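Local structure of type III effector NopAA (Sinorhizobium fredii USDA 257, 6SDU) at residues G210-G215 and W232-K237; N95-T100 and N228-S233; S30-S35 and S53-W58. The protein hydrolyses the plant cell-wall polysaccharide xyloglucan, is a type III effector of glycoside hydrolase family 12 (cellulase H), and may also act on cellulose, as in its family. One frame throughout, in Å; residues are numbered along the deposited sequence.

Contact 1. Residues G210-G215 and W232-K237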
ATOM      1  N   GLY A 210       2.798  -6.837 -12.532  1.00 37.42           N
ATOM      2  CA  GLY A 210       1.472  -6.491 -13.002  1.00 33.54           C
ATOM      3  C   GLY A 210       1.076  -5.071 -12.663  1.00 42.72           C
ATOM      4  O   GLY A 210       0.961  -4.224 -13.550  1.00 49.49           O
ATOM      5  N   SER A 211       0.795  -4.804 -11.389  1.00 44.05           N
ATOM      6  CA  SER A 211       0.289  -3.502 -10.980  1.00 43.55           C
ATOM      7  C   SER A 211       1.095  -2.904  -9.829  1.00 41.54           C
ATOM      8  O   SER A 211       1.466  -3.609  -8.886  1.00 43.50           O
ATOM      9  CB  SER A 211      -1.176  -3.642 -10.564  1.00 38.22           C
ATOM     10  OG  SER A 211      -1.802  -2.380 -10.536  1.00 50.92           O
ATOM     11  N   VAL A 212       1.326  -1.594  -9.884  1.00 33.13           N
ATOM     12  CA  VAL A 212       1.883  -0.839  -8.768  1.00 31.43           C
ATOM     13  C   VAL A 212       0.754   0.022  -8.213  1.00 30.14           C
ATOM     14  O   VAL A 212       0.209   0.869  -8.929  1.00 31.79           O
ATOM     15  CB  VAL A 212       3.083   0.033  -9.178  1.00 32.16           C
ATOM     16  CG1 VAL A 212       3.435   1.003  -8.040  1.00 24.11           C
ATOM     17  CG2 VAL A 212       4.280  -0.817  -9.486  1.00 40.16           C
ATOM     18  N   GLN A 213       0.370  -0.207  -6.958  1.00 31.27           N
ATOM     19  CA  GLN A 213      -0.719   0.543  -6.327  1.00 31.74           C
ATOM     20  C   GLN A 213      -0.227   1.354  -5.128  1.00 34.86           C
ATOM     21  O   GLN A 213       0.788   1.019  -4.506  1.00 35.68           O
ATOM     22  CB  GLN A 213      -1.845  -0.396  -5.882  1.00 26.73           C
ATOM     23  CG  GLN A 213      -2.409  -1.221  -7.001  1.00 34.08           C
ATOM     24  CD  GLN A 213      -3.410  -2.279  -6.554  1.00 39.80           C
ATOM     25  OE1 GLN A 213      -3.545  -2.594  -5.364  1.00 35.56           O
ATOM     26  NE2 GLN A 213      -4.100  -2.851  -7.521  1.00 45.50           N
ATOM     27  N   TYR A 214      -0.951   2.434  -4.808  1.00 28.54           N
ATOM     28  CA  TYR A 214      -0.655   3.227  -3.619  1.00 29.73           C
ATOM     29  C   TYR A 214      -1.938   3.803  -3.020  1.00 34.05           C
ATOM     30  O   TYR A 214      -2.757   4.378  -3.741  1.00 37.29           O
ATOM     31  CB  TYR A 214       0.332   4.363  -3.930  1.00 27.12           C
ATOM     32  CG  TYR A 214       0.979   4.942  -2.689  1.00 29.82           C
ATOM     33  CD1 TYR A 214       1.865   4.187  -1.921  1.00 30.29           C
ATOM     34  CD2 TYR A 214       0.704   6.251  -2.277  1.00 43.27           C
ATOM     35  CE1 TYR A 214       2.477   4.731  -0.776  1.00 34.68           C
ATOM     36  CE2 TYR A 214       1.305   6.804  -1.137  1.00 39.91           C
ATOM     37  CZ  TYR A 214       2.181   6.038  -0.386  1.00 37.63           C
ATOM     38  OH  TYR A 214       2.769   6.585   0.752  1.00 31.72           O
ATOM     39  N   GLY A 215      -2.077   3.687  -1.704  1.00 29.24           N
ATOM     40  CA  GLY A 215      -3.267   4.190  -1.037  1.00 31.55           C
ATOM     41  C   GLY A 215      -3.171   3.978   0.454  1.00 27.25           C
ATOM     42  O   GLY A 215      -2.069   3.941   1.004  1.00 37.70           O
ATOM     43  N   TRP A 232       1.955  11.699  -6.618  1.00 35.14           N
ATOM     44  CA  TRP A 232       2.234  10.277  -6.792  1.00 36.38           C
ATOM     45  C   TRP A 232       2.521  10.046  -8.265  1.00 36.25           C
ATOM     46  O   TRP A 232       1.682  10.364  -9.111  1.00 51.09           O
ATOM     47  CB  TRP A 232       1.075   9.382  -6.328  1.00 30.90           C
ATOM     48  CG  TRP A 232       1.533   7.945  -6.189  1.00 37.62           C
ATOM     49  CD1 TRP A 232       2.297   7.436  -5.175  1.00 34.55           C
ATOM     50  CD2 TRP A 232       1.314   6.849  -7.110  1.00 36.84           C
ATOM     51  NE1 TRP A 232       2.558   6.105  -5.398  1.00 35.60           N
ATOM     52  CE2 TRP A 232       1.968   5.719  -6.573  1.00 31.53           C
ATOM     53  CE3 TRP A 232       0.622   6.712  -8.314  1.00 34.72           C
ATOM     54  CZ2 TRP A 232       1.932   4.467  -7.186  1.00 33.65           C
ATOM     55  CZ3 TRP A 232       0.596   5.468  -8.929  1.00 37.01           C
ATOM     56  CH2 TRP A 232       1.231   4.361  -8.357  1.00 34.42           C
ATOM     57  N   SER A 233       3.684   9.476  -8.572  1.00 43.72           N
ATOM     58  CA  SER A 233       4.081   9.199  -9.947  1.00 43.46           C
ATOM     59  C   SER A 233       4.832   7.875  -9.986  1.00 38.15           C
ATOM     60  O   SER A 233       5.427   7.463  -8.989  1.00 39.32           O
ATOM     61  CB  SER A 233       4.964  10.321 -10.519  1.00 47.51           C
ATOM     62  OG  SER A 233       6.100  10.539  -9.698  1.00 59.26           O
ATOM     63  N   VAL A 234       4.803   7.209 -11.141  1.00 40.09           N
ATOM     64  CA  VAL A 234       5.557   5.980 -11.367  1.00 39.99           C
ATOM     65  C   VAL A 234       6.412   6.181 -12.607  1.00 48.03           C
ATOM     66  O   VAL A 234       5.946   6.750 -13.605  1.00 49.13           O
ATOM     67  CB  VAL A 234       4.650   4.746 -11.534  1.00 47.74           C
ATOM     68  CG1 VAL A 234       5.472   3.491 -11.963  1.00 39.39           C
ATOM     69  CG2 VAL A 234       3.893   4.472 -10.245  1.00 50.67           C
ATOM     70  N   THR A 235       7.679   5.776 -12.517  1.00 45.13           N
ATOM     71  CA  THR A 235       8.615   5.807 -13.636  1.00 46.47           C
ATOM     72  C   THR A 235       8.934   4.366 -14.011  1.00 45.76           C
ATOM     73  O   THR A 235       9.579   3.651 -13.238  1.00 53.36           O
ATOM     74  CB  THR A 235       9.882   6.582 -13.276  1.00 43.60           C
ATOM     75  OG1 THR A 235       9.543   7.942 -12.954  1.00 41.04           O
ATOM     76  CG2 THR A 235      10.880   6.544 -14.429  1.00 41.60           C
ATOM     77  N   SER A 236       8.439   3.923 -15.163  1.00 40.14           N
ATOM     78  CA  SER A 236       8.681   2.571 -15.651  1.00 44.23           C
ATOM     79  C   SER A 236       9.449   2.630 -16.964  1.00 51.94           C
ATOM     80  O   SER A 236       8.965   3.210 -17.942  1.00 49.14           O
ATOM     81  CB  SER A 236       7.374   1.808 -15.839  1.00 46.85           C
ATOM     82  OG  SER A 236       7.633   0.468 -16.230  1.00 50.13           O
ATOM     83  N   LYS A 237      10.648   2.046 -16.981  1.00 61.74           N
ATOM     84  CA  LYS A 237      11.450   1.966 -18.203  1.00 61.55           C
ATOM     85  C   LYS A 237      12.110   0.598 -18.369  1.00 68.00           C
ATOM     86  O   LYS A 237      12.423   0.201 -19.492  1.00 73.37           O
ATOM     87  CB  LYS A 237      12.531   3.048 -18.219  1.00 62.13           C
ATOM     88  CG  LYS A 237      12.007   4.466 -18.339  1.00 64.98           C
ATOM     89  CD  LYS A 237      13.149   5.471 -18.442  1.00 66.62           C
ATOM     90  CE  LYS A 237      13.741   5.779 -17.079  1.00 70.60           C
ATOM     91  NZ  LYS A 237      14.589   7.005 -17.101  1.00 74.69           N
ATOM     92  OXT LYS A 237      12.359  -0.134 -17.406  1.00 66.23           O
TER

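Contact 2. Residues N95-T100 and N228-S233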
ATOM      1  N   ASN A  95       4.222  11.958  -2.011  1.00 40.69           N
ATOM      2  CA  ASN A  95       4.196  13.074  -1.073  1.00 46.71           C
ATOM      3  C   ASN A  95       2.790  13.141  -0.483  1.00 42.07           C
ATOM      4  O   ASN A  95       1.822  13.298  -1.230  1.00 37.18           O
ATOM      5  CB  ASN A  95       4.568  14.378  -1.784  1.00 59.57           C
ATOM      6  CG  ASN A  95       4.600  15.562  -0.850  1.00 67.02           C
ATOM      7  OD1 ASN A  95       5.002  15.446   0.304  1.00 72.47           O
ATOM      8  ND2 ASN A  95       4.144  16.711  -1.339  1.00 66.61           N
ATOM      9  N   GLN A  96       2.659  13.050   0.842  1.00 34.28           N
ATOM     10  CA  GLN A  96       1.321  12.928   1.414  1.00 35.41           C
ATOM     11  C   GLN A  96       1.161  13.739   2.703  1.00 38.00           C
ATOM     12  O   GLN A  96       2.133  14.139   3.346  1.00 37.08           O
ATOM     13  CB  GLN A  96       0.980  11.461   1.685  1.00 32.22           C
ATOM     14  CG  GLN A  96       1.785  10.859   2.854  1.00 30.53           C
ATOM     15  CD  GLN A  96       2.211   9.439   2.595  1.00 30.80           C
ATOM     16  OE1 GLN A  96       2.022   8.915   1.495  1.00 32.68           O
ATOM     17  NE2 GLN A  96       2.779   8.794   3.616  1.00 29.57           N
ATOM     18  N   GLU A  97      -0.102  13.991   3.054  1.00 42.34           N
ATOM     19  CA  GLU A  97      -0.479  14.590   4.328  1.00 36.87           C
ATOM     20  C   GLU A  97      -1.475  13.647   5.003  1.00 39.64           C
ATOM     21  O   GLU A  97      -2.504  13.313   4.414  1.00 35.00           O
ATOM     22  CB  GLU A  97      -1.099  15.971   4.118  1.00 36.23           C
ATOM     23  CG  GLU A  97      -0.180  17.029   3.499  1.00 49.56           C
ATOM     24  CD  GLU A  97      -0.959  18.270   3.011  1.00 65.52           C
ATOM     25  OE1 GLU A  97      -2.151  18.134   2.662  1.00 68.09           O
ATOM     26  OE2 GLU A  97      -0.384  19.384   2.980  1.00 71.76           O
ATOM     27  N   VAL A  98      -1.176  13.236   6.227  1.00 34.74           N
ATOM     28  CA  VAL A  98      -1.911  12.166   6.901  1.00 35.75           C
ATOM     29  C   VAL A  98      -2.445  12.716   8.210  1.00 35.32           C
ATOM     30  O   VAL A  98      -1.927  13.717   8.740  1.00 34.39           O
ATOM     31  CB  VAL A  98      -1.016  10.924   7.141  1.00 36.40           C
ATOM     32  CG1 VAL A  98      -0.509  10.330   5.827  1.00 35.01           C
ATOM     33  CG2 VAL A  98       0.152  11.291   8.032  1.00 41.31           C
ATOM     34  N   PRO A  99      -3.484  12.107   8.765  1.00 29.69           N
ATOM     35  CA  PRO A  99      -3.979  12.492  10.090  1.00 30.96           C
ATOM     36  C   PRO A  99      -3.071  11.860  11.137  1.00 33.06           C
ATOM     37  O   PRO A  99      -2.117  11.154  10.807  1.00 29.27           O
ATOM     38  CB  PRO A  99      -5.398  11.903  10.148  1.00 31.36           C
ATOM     39  CG  PRO A  99      -5.352  10.751   9.224  1.00 33.30           C
ATOM     40  CD  PRO A  99      -4.300  11.029   8.167  1.00 28.44           C
ATOM     41  N   THR A 100      -3.361  12.154  12.407  1.00 31.67           N
ATOM     42  CA  THR A 100      -2.604  11.598  13.527  1.00 42.04           C
ATOM     43  C   THR A 100      -3.160  10.272  14.061  1.00 42.39           C
ATOM     44  O   THR A 100      -2.393   9.328  14.288  1.00 47.41           O
ATOM     45  CB  THR A 100      -2.540  12.628  14.670  1.00 45.14           C
ATOM     46  OG1 THR A 100      -1.847  13.799  14.228  1.00 48.16           O
ATOM     47  CG2 THR A 100      -1.813  12.055  15.866  1.00 41.47           C
ATOM     48  N   ASN A 228      -4.336  13.234   2.060  1.00 26.99           N
ATOM     49  CA  ASN A 228      -4.029  13.930   0.820  1.00 32.00           C
ATOM     50  C   ASN A 228      -2.765  13.353   0.194  1.00 37.69           C
ATOM     51  O   ASN A 228      -1.715  13.276   0.849  1.00 36.35           O
ATOM     52  CB  ASN A 228      -3.829  15.435   1.038  1.00 40.85           C
ATOM     53  CG  ASN A 228      -5.079  16.131   1.521  1.00 44.90           C
ATOM     54  OD1 ASN A 228      -6.113  16.089   0.861  1.00 44.27           O
ATOM     55  ND2 ASN A 228      -4.983  16.808   2.662  1.00 50.38           N
ATOM     56  N   PHE A 229      -2.843  13.010  -1.083  1.00 35.06           N
ATOM     57  CA  PHE A 229      -1.678  12.518  -1.801  1.00 28.60           C
ATOM     58  C   PHE A 229      -1.385  13.646  -2.779  1.00 32.97           C
ATOM     59  O   PHE A 229      -1.965  13.716  -3.866  1.00 31.36           O
ATOM     60  CB  PHE A 229      -1.961  11.158  -2.451  1.00 28.03           C
ATOM     61  CG  PHE A 229      -2.324  10.084  -1.443  1.00 29.36           C
ATOM     62  CD1 PHE A 229      -1.340   9.339  -0.813  1.00 35.73           C
ATOM     63  CD2 PHE A 229      -3.644   9.852  -1.096  1.00 27.36           C
ATOM     64  CE1 PHE A 229      -1.672   8.357   0.129  1.00 37.71           C
ATOM     65  CE2 PHE A 229      -3.985   8.880  -0.136  1.00 30.93           C
ATOM     66  CZ  PHE A 229      -3.002   8.142   0.480  1.00 27.07           C
ATOM     67  N   ASN A 230      -0.432  14.502  -2.402  1.00 37.50           N
ATOM     68  CA  ASN A 230      -0.173  15.704  -3.184  1.00 43.62           C
ATOM     69  C   ASN A 230       0.622  15.380  -4.423  1.00 42.87           C
ATOM     70  O   ASN A 230       0.468  16.046  -5.455  1.00 43.84           O
ATOM     71  CB  ASN A 230       0.615  16.730  -2.372  1.00 44.47           C
ATOM     72  CG  ASN A 230      -0.104  17.162  -1.140  1.00 52.11           C
ATOM     73  OD1 ASN A 230      -1.309  17.430  -1.177  1.00 60.24           O
ATOM     74  ND2 ASN A 230       0.627  17.265  -0.032  1.00 54.44           N
ATOM     75  N   ASN A 231       1.452  14.350  -4.349  1.00 30.45           N
ATOM     76  CA  ASN A 231       2.070  13.861  -5.557  1.00 31.16           C
ATOM     77  C   ASN A 231       2.178  12.352  -5.475  1.00 37.23           C
ATOM     78  O   ASN A 231       2.407  11.798  -4.395  1.00 40.15           O
ATOM     79  CB  ASN A 231       3.440  14.491  -5.781  1.00 43.85           C
ATOM     80  CG  ASN A 231       4.074  13.989  -7.040  1.00 51.60           C
ATOM     81  OD1 ASN A 231       3.531  14.181  -8.123  1.00 52.96           O
ATOM     82  ND2 ASN A 231       5.199  13.295  -6.911  1.00 48.52           N
ATOM     83  N   TRP A 232       1.955  11.699  -6.618  1.00 35.14           N
ATOM     84  CA  TRP A 232       2.234  10.277  -6.792  1.00 36.38           C
ATOM     85  C   TRP A 232       2.521  10.046  -8.265  1.00 36.25           C
ATOM     86  O   TRP A 232       1.682  10.364  -9.111  1.00 51.09           O
ATOM     87  CB  TRP A 232       1.075   9.382  -6.328  1.00 30.90           C
ATOM     88  CG  TRP A 232       1.533   7.945  -6.189  1.00 37.62           C
ATOM     89  CD1 TRP A 232       2.297   7.436  -5.175  1.00 34.55           C
ATOM     90  CD2 TRP A 232       1.314   6.849  -7.110  1.00 36.84           C
ATOM     91  NE1 TRP A 232       2.558   6.105  -5.398  1.00 35.60           N
ATOM     92  CE2 TRP A 232       1.968   5.719  -6.573  1.00 31.53           C
ATOM     93  CE3 TRP A 232       0.622   6.712  -8.314  1.00 34.72           C
ATOM     94  CZ2 TRP A 232       1.932   4.467  -7.186  1.00 33.65           C
ATOM     95  CZ3 TRP A 232       0.596   5.468  -8.929  1.00 37.01           C
ATOM     96  CH2 TRP A 232       1.231   4.361  -8.357  1.00 34.42           C
ATOM     97  N   SER A 233       3.684   9.476  -8.572  1.00 43.72           N
ATOM     98  CA  SER A 233       4.081   9.199  -9.947  1.00 43.46           C
ATOM     99  C   SER A 233       4.832   7.875  -9.986  1.00 38.15           C
ATOM    100  O   SER A 233       5.427   7.463  -8.989  1.00 39.32           O
ATOM    101  CB  SER A 233       4.964  10.321 -10.519  1.00 47.51           C
ATOM    102  OG  SER A 233       6.100  10.539  -9.698  1.00 59.26           O
TER

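Contact 3. Residues S30-S35 and S53-W58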
ATOM      1  N   SER A  30     -10.135   6.382 -14.614  1.00 35.64           N
ATOM      2  CA  SER A  30      -8.793   6.196 -15.156  1.00 39.04           C
ATOM      3  C   SER A  30      -8.483   7.311 -16.139  1.00 39.68           C
ATOM      4  O   SER A  30      -9.381   7.796 -16.833  1.00 44.26           O
ATOM      5  CB  SER A  30      -8.626   4.843 -15.835  1.00 34.70           C
ATOM      6  OG  SER A  30      -9.650   4.671 -16.784  1.00 39.34           O
ATOM      7  N   ARG A  31      -7.235   7.780 -16.112  1.00 37.70           N
ATOM      8  CA  ARG A  31      -6.744   8.810 -17.020  1.00 36.72           C
ATOM      9  C   ARG A  31      -5.246   8.599 -17.237  1.00 41.27           C
ATOM     10  O   ARG A  31      -4.504   8.425 -16.264  1.00 37.43           O
ATOM     11  CB  ARG A  31      -7.012  10.230 -16.489  1.00 36.63           C
ATOM     12  CG  ARG A  31      -6.479  11.300 -17.453  1.00 40.87           C
ATOM     13  CD  ARG A  31      -7.079  12.670 -17.217  1.00 44.81           C
ATOM     14  NE  ARG A  31      -8.534  12.688 -17.384  1.00 55.37           N
ATOM     15  CZ  ARG A  31      -9.285  13.788 -17.278  1.00 53.95           C
ATOM     16  NH1 ARG A  31      -8.718  14.958 -16.948  1.00 38.78           N
ATOM     17  NH2 ARG A  31     -10.606  13.704 -17.451  1.00 43.51           N
ATOM     18  N   ASP A  32      -4.824   8.512 -18.504  1.00 41.25           N
ATOM     19  CA  ASP A  32      -3.401   8.451 -18.879  1.00 44.54           C
ATOM     20  C   ASP A  32      -2.647   7.322 -18.189  1.00 45.08           C
ATOM     21  O   ASP A  32      -1.516   7.506 -17.729  1.00 51.10           O
ATOM     22  CB  ASP A  32      -2.678   9.776 -18.594  1.00 54.43           C
ATOM     23  CG  ASP A  32      -3.116  10.908 -19.506  1.00 59.83           C
ATOM     24  OD1 ASP A  32      -3.648  10.637 -20.603  1.00 63.48           O
ATOM     25  OD2 ASP A  32      -2.887  12.080 -19.130  1.00 64.95           O
ATOM     26  N   GLY A  33      -3.250   6.142 -18.109  1.00 40.89           N
ATOM     27  CA  GLY A  33      -2.545   5.035 -17.487  1.00 42.33           C
ATOM     28  C   GLY A  33      -2.673   4.931 -15.981  1.00 42.96           C
ATOM     29  O   GLY A  33      -2.193   3.946 -15.402  1.00 42.85           O
ATOM     30  N   TYR A  34      -3.226   5.938 -15.316  1.00 37.05           N
ATOM     31  CA  TYR A  34      -3.456   5.857 -13.885  1.00 36.21           C
ATOM     32  C   TYR A  34      -4.934   5.576 -13.674  1.00 35.84           C
ATOM     33  O   TYR A  34      -5.782   6.076 -14.421  1.00 39.87           O
ATOM     34  CB  TYR A  34      -3.052   7.155 -13.175  1.00 36.20           C
ATOM     35  CG  TYR A  34      -1.560   7.445 -13.136  1.00 45.26           C
ATOM     36  CD1 TYR A  34      -0.900   8.002 -14.237  1.00 51.09           C
ATOM     37  CD2 TYR A  34      -0.811   7.193 -11.986  1.00 46.48           C
ATOM     38  CE1 TYR A  34       0.465   8.282 -14.195  1.00 49.20           C
ATOM     39  CE2 TYR A  34       0.554   7.472 -11.937  1.00 51.86           C
ATOM     40  CZ  TYR A  34       1.189   8.012 -13.045  1.00 52.27           C
ATOM     41  OH  TYR A  34       2.542   8.278 -12.996  1.00 56.52           O
ATOM     42  N   SER A  35      -5.247   4.764 -12.675  1.00 39.00           N
ATOM     43  CA  SER A  35      -6.635   4.570 -12.285  1.00 40.28           C
ATOM     44  C   SER A  35      -6.766   4.766 -10.783  1.00 40.97           C
ATOM     45  O   SER A  35      -5.804   4.593 -10.024  1.00 41.22           O
ATOM     46  CB  SER A  35      -7.179   3.199 -12.728  1.00 40.60           C
ATOM     47  OG  SER A  35      -6.513   2.139 -12.080  1.00 53.46           O
ATOM     48  N   SER A  53      -7.656  15.303  -8.406  1.00 31.53           N
ATOM     49  CA  SER A  53      -7.452  16.624  -8.981  1.00 30.00           C
ATOM     50  C   SER A  53      -6.658  16.603 -10.284  1.00 31.93           C
ATOM     51  O   SER A  53      -6.759  17.550 -11.071  1.00 45.09           O
ATOM     52  CB  SER A  53      -6.733  17.511  -7.962  1.00 37.18           C
ATOM     53  OG  SER A  53      -6.542  18.796  -8.500  1.00 43.36           O
ATOM     54  N   GLY A  54      -5.970  15.511 -10.578  1.00 34.57           N
ATOM     55  CA  GLY A  54      -5.121  15.391 -11.752  1.00 39.67           C
ATOM     56  C   GLY A  54      -4.352  14.097 -11.621  1.00 37.91           C
ATOM     57  O   GLY A  54      -4.423  13.421 -10.585  1.00 42.94           O
ATOM     58  N   VAL A  55      -3.578  13.770 -12.664  1.00 44.87           N
ATOM     59  CA  VAL A  55      -2.991  12.424 -12.711  1.00 47.13           C
ATOM     60  C   VAL A  55      -2.068  12.158 -11.531  1.00 49.61           C
ATOM     61  O   VAL A  55      -1.956  11.017 -11.064  1.00 55.01           O
ATOM     62  CB  VAL A  55      -2.241  12.188 -14.047  1.00 45.58           C
ATOM     63  CG1 VAL A  55      -3.210  11.843 -15.149  1.00 50.43           C
ATOM     64  CG2 VAL A  55      -1.431  13.401 -14.432  1.00 51.55           C
ATOM     65  N   ASN A  56      -1.434  13.192 -10.998  1.00 42.48           N
ATOM     66  CA  ASN A  56      -0.495  13.026  -9.902  1.00 41.15           C
ATOM     67  C   ASN A  56      -1.026  13.419  -8.523  1.00 37.06           C
ATOM     68  O   ASN A  56      -0.304  13.240  -7.539  1.00 41.85           O
ATOM     69  CB  ASN A  56       0.813  13.740 -10.254  1.00 56.18           C
ATOM     70  CG  ASN A  56       1.460  13.147 -11.527  1.00 66.93           C
ATOM     71  OD1 ASN A  56       1.602  11.918 -11.660  1.00 63.23           O
ATOM     72  ND2 ASN A  56       1.828  14.015 -12.468  1.00 64.43           N
ATOM     73  N   ARG A  57      -2.240  13.964  -8.401  1.00 31.03           N
ATOM     74  CA  ARG A  57      -2.698  14.490  -7.111  1.00 30.34           C
ATOM     75  C   ARG A  57      -4.135  14.073  -6.831  1.00 34.00           C
ATOM     76  O   ARG A  57      -5.036  14.359  -7.620  1.00 33.53           O
ATOM     77  CB  ARG A  57      -2.595  16.015  -7.067  1.00 31.85           C
ATOM     78  CG  ARG A  57      -3.038  16.614  -5.758  1.00 31.52           C
ATOM     79  CD  ARG A  57      -3.086  18.119  -5.849  1.00 53.22           C
ATOM     80  NE  ARG A  57      -1.747  18.694  -5.799  1.00 77.68           N
ATOM     81  CZ  ARG A  57      -1.244  19.304  -4.731  1.00 89.98           C
ATOM     82  NH1 ARG A  57      -1.983  19.419  -3.631  1.00 89.85           N
ATOM     83  NH2 ARG A  57      -0.007  19.796  -4.763  1.00 95.00           N
ATOM     84  N   TRP A  58      -4.348  13.464  -5.662  1.00 30.60           N
ATOM     85  CA  TRP A  58      -5.646  12.952  -5.259  1.00 25.54           C
ATOM     86  C   TRP A  58      -5.769  12.970  -3.740  1.00 32.98           C
ATOM     87  O   TRP A  58      -4.816  13.281  -3.010  1.00 31.09           O
ATOM     88  CB  TRP A  58      -5.898  11.547  -5.823  1.00 24.24           C
ATOM     89  CG  TRP A  58      -5.031  10.449  -5.331  1.00 26.52           C
ATOM     90  CD1 TRP A  58      -3.745  10.157  -5.742  1.00 22.67           C
ATOM     91  CD2 TRP A  58      -5.400   9.412  -4.409  1.00 29.58           C
ATOM     92  NE1 TRP A  58      -3.293   9.025  -5.094  1.00 33.40           N
ATOM     93  CE2 TRP A  58      -4.281   8.550  -4.272  1.00 32.93           C
ATOM     94  CE3 TRP A  58      -6.567   9.123  -3.695  1.00 24.03           C
ATOM     95  CZ2 TRP A  58      -4.303   7.416  -3.446  1.00 32.98           C
ATOM     96  CZ3 TRP A  58      -6.574   8.021  -2.846  1.00 31.29           C
ATOM     97  CH2 TRP A  58      -5.451   7.174  -2.736  1.00 33.41           C
TER

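Contact 1. Residues G210-G215 and W232-K237
Tyr214 and Trp232 meet between the two sheets of the beta sandwich, the beta jelly roll of glycoside hydrolase family 12. Strands 208-218 and 225-236 belong to different sheets. They run nearly antiparallel, with segment axes 9.3 Å apart at closest approach. No backbone hydrogen bond links them, and the contact is made mostly by side chains. The phenol ring and the five-membered ring of the indole are almost parallel, with planes at 7°. They are slid so far apart that they hardly overlap, and their centroids are 4.8 Å apart. Instead, Tyr214 CB sits over the indole near its rim, 3.2 Å from Trp232 NE1 and 3.4 Å from CE2. Both side chains hold CG anti to the backbone N (chi1 -163° for Tyr214, -165° for Trp232). The two similar torsions direct both into the space between the sheets, where they pass each other at a slant. The phenol oxygen turns elsewhere: Tyr214 OH hydrogen-bonds to Gln96 and Thr123. Tyr108 adds a third ring to the cluster, meeting both aromatics at an incline. The far end of the indole reaches Val212. Val212 O lies at the indole edge, near the ring plane, 3.7 Å from Trp232 CH2. Val212 CG1 touches Trp232 CZ2 at 3.9 Å. The same methyl also meets the facing strand further on: Val212 CG1 is 4.1 Å from Val234 CG2.

Contact 2. Residues N95-T100 and N228-S233
The Gln96 and Phe229 side chains lie side by side and point the same way, with amide and ring planes 86° apart. They flank a classic beta bulge between antiparallel strands 90-97 and 225-236, neighbours in one sheet of the jelly-roll sandwich. Gln96 OE1 comes within 4.0 Å of Phe229 CE1 without bonding to it. The polar partners of the amide lie beyond the pair: Tyr214 satisfies OE1, and NE2 bonds to Asn185. The Phe229 ring stacks on Trp58. Gln96 CG is wedged between its own backbone N and carbonyl carbon (chi1 70°), and a bend at chi2 brings OE1 beside the CD1-CE1 side of the ring. Both side chains are buried on the sheet face turned to the other sheet.

The opposite face carries Asn95, Glu97, Asn228 and Asn231. Here the flat groups are carboxylate and amides. The Glu97 carboxylate is steeply turned against the Asn228 amide, and Asn228 ND2 gives OE1 only a weak, bent hydrogen bond. The Asn230 and Glu97 side chains cross at about a right angle. Asn230 ND2 is 3.6 Å from Glu97 CG, a packing contact.

At the bulge Asn230 and Asn231 both face Asn95. Asn95 O therefore takes two backbone donors, Asn230 N at 2.8 Å and, weakly, Asn231 N at 3.3 Å. Asn95 N returns a bond to Asn231 O. Past the bulge the pairing is regular again, with Glu97 and Asn228 bonded in both directions. Asn228 O accepts the bond from Glu97 N at 2.8 Å. It also has Gln96 CA close by, a C-H...O contact between Gln96 CA and Asn228 O at 3.1 Å.

Contact 3. Residues S30-S35 and S53-W58
Tyr34 turns one face of its ring to the backbone carbonyl of Val55. Its CB is directed toward segment 53-58, and with CG beside the backbone N (chi1 -69°) the ring is carried across the gap. From CB outward, the first atom to meet the other segment is CG, 4.1 Å from Val55 O. CD2 is equally distant from Val55 O, which stands above the ring but displaced toward its rim. On the other side of the ring axis, CD1 packs loosely against the Val55 side chain, 4.4 Å from its CB. The outer ring lies near Asn56. At the tip, Tyr34 OH has its polar partner outside the two segments: it accepts a hydrogen bond from the backbone N of Val234. The Phe78 ring also meets the phenol ring, the planes at about 55°.

Val55 is the other main piece. Its CG1 methyl reaches into the turn 31-34, with Arg31 O at 3.8 Å. Arg31 CG comes to 4.0 Å of the same Val55 CG1, the arginine side chain crossing the valine at about a right angle. The aliphatic base of Arg31 does this touching, not its guanidinium. Asp32 OD2 is also 4.0 Å from Val55 CG1. No hydrogen bond joins the two segments.

Each turn is closed within itself. Tyr34 N bonds to Arg31 O at 3.0 Å, and Arg57 N to Gly54 O at 3.1 Å. A type I' hairpin turn from one sheet and a type I turn with a classic bulge at Ser53-Gly54 from the other thus pack together at the surface of the jelly-roll sandwich.

Strand 225-236 connects all three contacts. Contacts 1 and 2 share Trp232 and Ser233, and meet through Tyr214 OH and Gln96 OE1, 2.6 Å apart; Tyr214 CE2 also packs 3.6 Å from Phe229 CE1. Contact 3 reaches contact 1 where Tyr34 OH stands 3.1 Å from Val234 N. It reaches contact 2 by sheet pairing, with Phe229 N 2.8 Å from Trp58 O. None of the three contacts includes a residue of the glucose pocket, but strand 208-218 of contact 1 also carries Glu217, which belongs to it. The Gln213 side chain is about 9 Å from a bound glucose. Gln213 CB points away from strand 225-236, so the sugar lies across strand 208-218 from contact 1.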